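NAD-dependent epimerase/dehydratase (Bacteroides thetaiotaomicron, PDB 3DHN) probably binds NAD or NADP through a Rossmann-type domain and may act as an oxidoreductase or epimerase, its substrate being unassigned. Local coordinates at residues V8-S13 and D69-A74. Numbering follows the deposited sequence.
Sequences VLIGAS and DAVISA
Ile10 overlaps Val71 obliquely, the far end of its extended chain, CD1, reaching back to Val71 CG1 at 4.1 Å. CG1 of Ile10 lies opposite the carbonyl carbon (chi1 -64°), directing the chain back along the strand toward Val71. On the same face, Val8 CB meets Val71 CG2 at 4.0 Å, and the hydroxyl of Ser73 lies beside Ile10 CB and accepts a weak hydrogen bond from Phe75 N. Leu9 and Ile72 occupy the other face; there Leu9 CD2 approaches Ile72 CG2 and helix 194-206 packs over Ile72. Strands 6-10 and 70-73 are parallel neighbours in the central sheet of the Rossmann fold, joined by four backbone hydrogen bonds. Val8 N donates to Ala70 O and Ile72 N to Val8 O, while Ile10 N binds Ile72 O at 2.9 Å. The ladder closes with Ala74 N to Ile10 O at 2.7 Å. Beyond it, a water lies 2.6 Å from both Gly11 O and Ala74 O, linking the chains. Gly11, with positive phi (82°), opens the glycine-rich turn before helix 14-25, which in Rossmann-fold relatives binds the dinucleotide and probably does so here. Mostly apolar faces and paired backbone amides imply hydrophobic packing and main-chain bonding, with water entering where the strands end.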
loop_
_atom_site.group_PDB
_atom_site.type_symbol
_atom_site.label_atom_id
_atom_site.label_comp_id
_atom_site.label_asym_id
_atom_site.label_seq_id
_atom_site.Cartn_x
_atom_site.Cartn_y
_atom_site.Cartn_z
ATOM N N VAL A 8 11.897 -2.328 -4.548
ATOM C CA VAL A 8 12.200 -1.687 -3.281
ATOM C C VAL A 8 10.890 -1.624 -2.501
ATOM O O VAL A 8 9.851 -1.254 -3.053
ATOM C CB VAL A 8 12.699 -0.252 -3.470
ATOM C CG1 VAL A 8 13.103 0.330 -2.122
ATOM C CG2 VAL A 8 13.861 -0.226 -4.448
ATOM N N LEU A 9 10.939 -1.992 -1.225
ATOM C CA LEU A 9 9.755 -1.965 -0.375
ATOM C C LEU A 9 10.018 -0.941 0.722
ATOM O O LEU A 9 10.841 -1.172 1.614
ATOM C CB LEU A 9 9.518 -3.343 0.245
ATOM C CG LEU A 9 8.092 -3.853 0.500
ATOM C CD1 LEU A 9 8.180 -5.003 1.494
ATOM C CD2 LEU A 9 7.185 -2.762 1.038
ATOM N N ILE A 10 9.342 0.198 0.647
ATOM C CA ILE A 10 9.512 1.250 1.645
ATOM C C ILE A 10 8.537 1.059 2.809
ATOM O O ILE A 10 7.314 0.986 2.616
ATOM C CB ILE A 10 9.311 2.642 1.014
ATOM C CG1 ILE A 10 10.405 2.891 -0.036
ATOM C CG2 ILE A 10 9.353 3.720 2.091
ATOM C CD1 ILE A 10 10.256 4.190 -0.799
ATOM N N GLY A 11 9.090 0.967 4.014
ATOM C CA GLY A 11 8.272 0.764 5.191
ATOM C C GLY A 11 7.949 -0.710 5.330
ATOM O O GLY A 11 6.803 -1.092 5.588
ATOM N N ALA A 12 8.974 -1.539 5.152
ATOM C CA ALA A 12 8.824 -2.989 5.241
ATOM C C ALA A 12 8.706 -3.476 6.679
ATOM O O ALA A 12 9.360 -4.443 7.067
ATOM C CB ALA A 12 10.008 -3.677 4.552
ATOM N N SER A 13 7.866 -2.810 7.464
ATOM C CA SER A 13 7.660 -3.177 8.861
ATOM C C SER A 13 6.169 -3.136 9.207
ATOM O O SER A 13 5.354 -2.697 8.396
ATOM C CB SER A 13 8.424 -2.217 9.764
ATOM O OG SER A 13 7.971 -0.898 9.551
ATOM N N ASP A 69 13.050 -2.005 -10.660
ATOM C CA ASP A 69 12.067 -2.214 -11.718
ATOM C C ASP A 69 10.732 -1.600 -11.267
ATOM O O ASP A 69 9.939 -1.139 -12.087
ATOM C CB ASP A 69 11.891 -3.718 -11.985
ATOM C CG ASP A 69 13.165 -4.378 -12.533
ATOM O OD1 ASP A 69 13.193 -5.625 -12.638
ATOM O OD2 ASP A 69 14.132 -3.656 -12.866
ATOM N N ALA A 70 10.495 -1.601 -9.957
ATOM C CA ALA A 70 9.274 -1.041 -9.374
ATOM C C ALA A 70 9.466 -0.785 -7.883
ATOM O O ALA A 70 10.355 -1.368 -7.242
ATOM C CB ALA A 70 8.092 -1.993 -9.586
ATOM N N VAL A 71 8.630 0.092 -7.339
ATOM C CA VAL A 71 8.688 0.435 -5.924
ATOM C C VAL A 71 7.306 0.316 -5.289
ATOM O O VAL A 71 6.312 0.764 -5.857
ATOM C CB VAL A 71 9.187 1.887 -5.709
ATOM C CG1 VAL A 71 8.999 2.304 -4.244
ATOM C CG2 VAL A 71 10.654 1.998 -6.097
ATOM N N ILE A 72 7.255 -0.304 -4.114
ATOM C CA ILE A 72 6.020 -0.450 -3.362
ATOM C C ILE A 72 6.260 0.274 -2.044
ATOM O O ILE A 72 7.286 0.060 -1.394
ATOM C CB ILE A 72 5.701 -1.925 -3.027
ATOM C CG1 ILE A 72 5.517 -2.738 -4.306
ATOM C CG2 ILE A 72 4.447 -1.997 -2.150
ATOM C CD1 ILE A 72 5.400 -4.242 -4.054
ATOM N N SER A 73 5.329 1.140 -1.654
ATOM C CA SER A 73 5.470 1.857 -0.397
ATOM C C SER A 73 4.357 1.515 0.589
ATOM O O SER A 73 3.170 1.647 0.268
ATOM C CB SER A 73 5.484 3.368 -0.631
ATOM O OG SER A 73 5.511 4.058 0.612
ATOM N N ALA A 74 4.751 1.073 1.781
ATOM C CA ALA A 74 3.816 0.729 2.851
ATOM C C ALA A 74 3.993 1.696 4.032
ATOM O O ALA A 74 3.687 1.357 5.179
ATOM C CB ALA A 74 4.045 -0.711 3.311
HETATM O O HOH W 1 4.971 0.017 7.034
#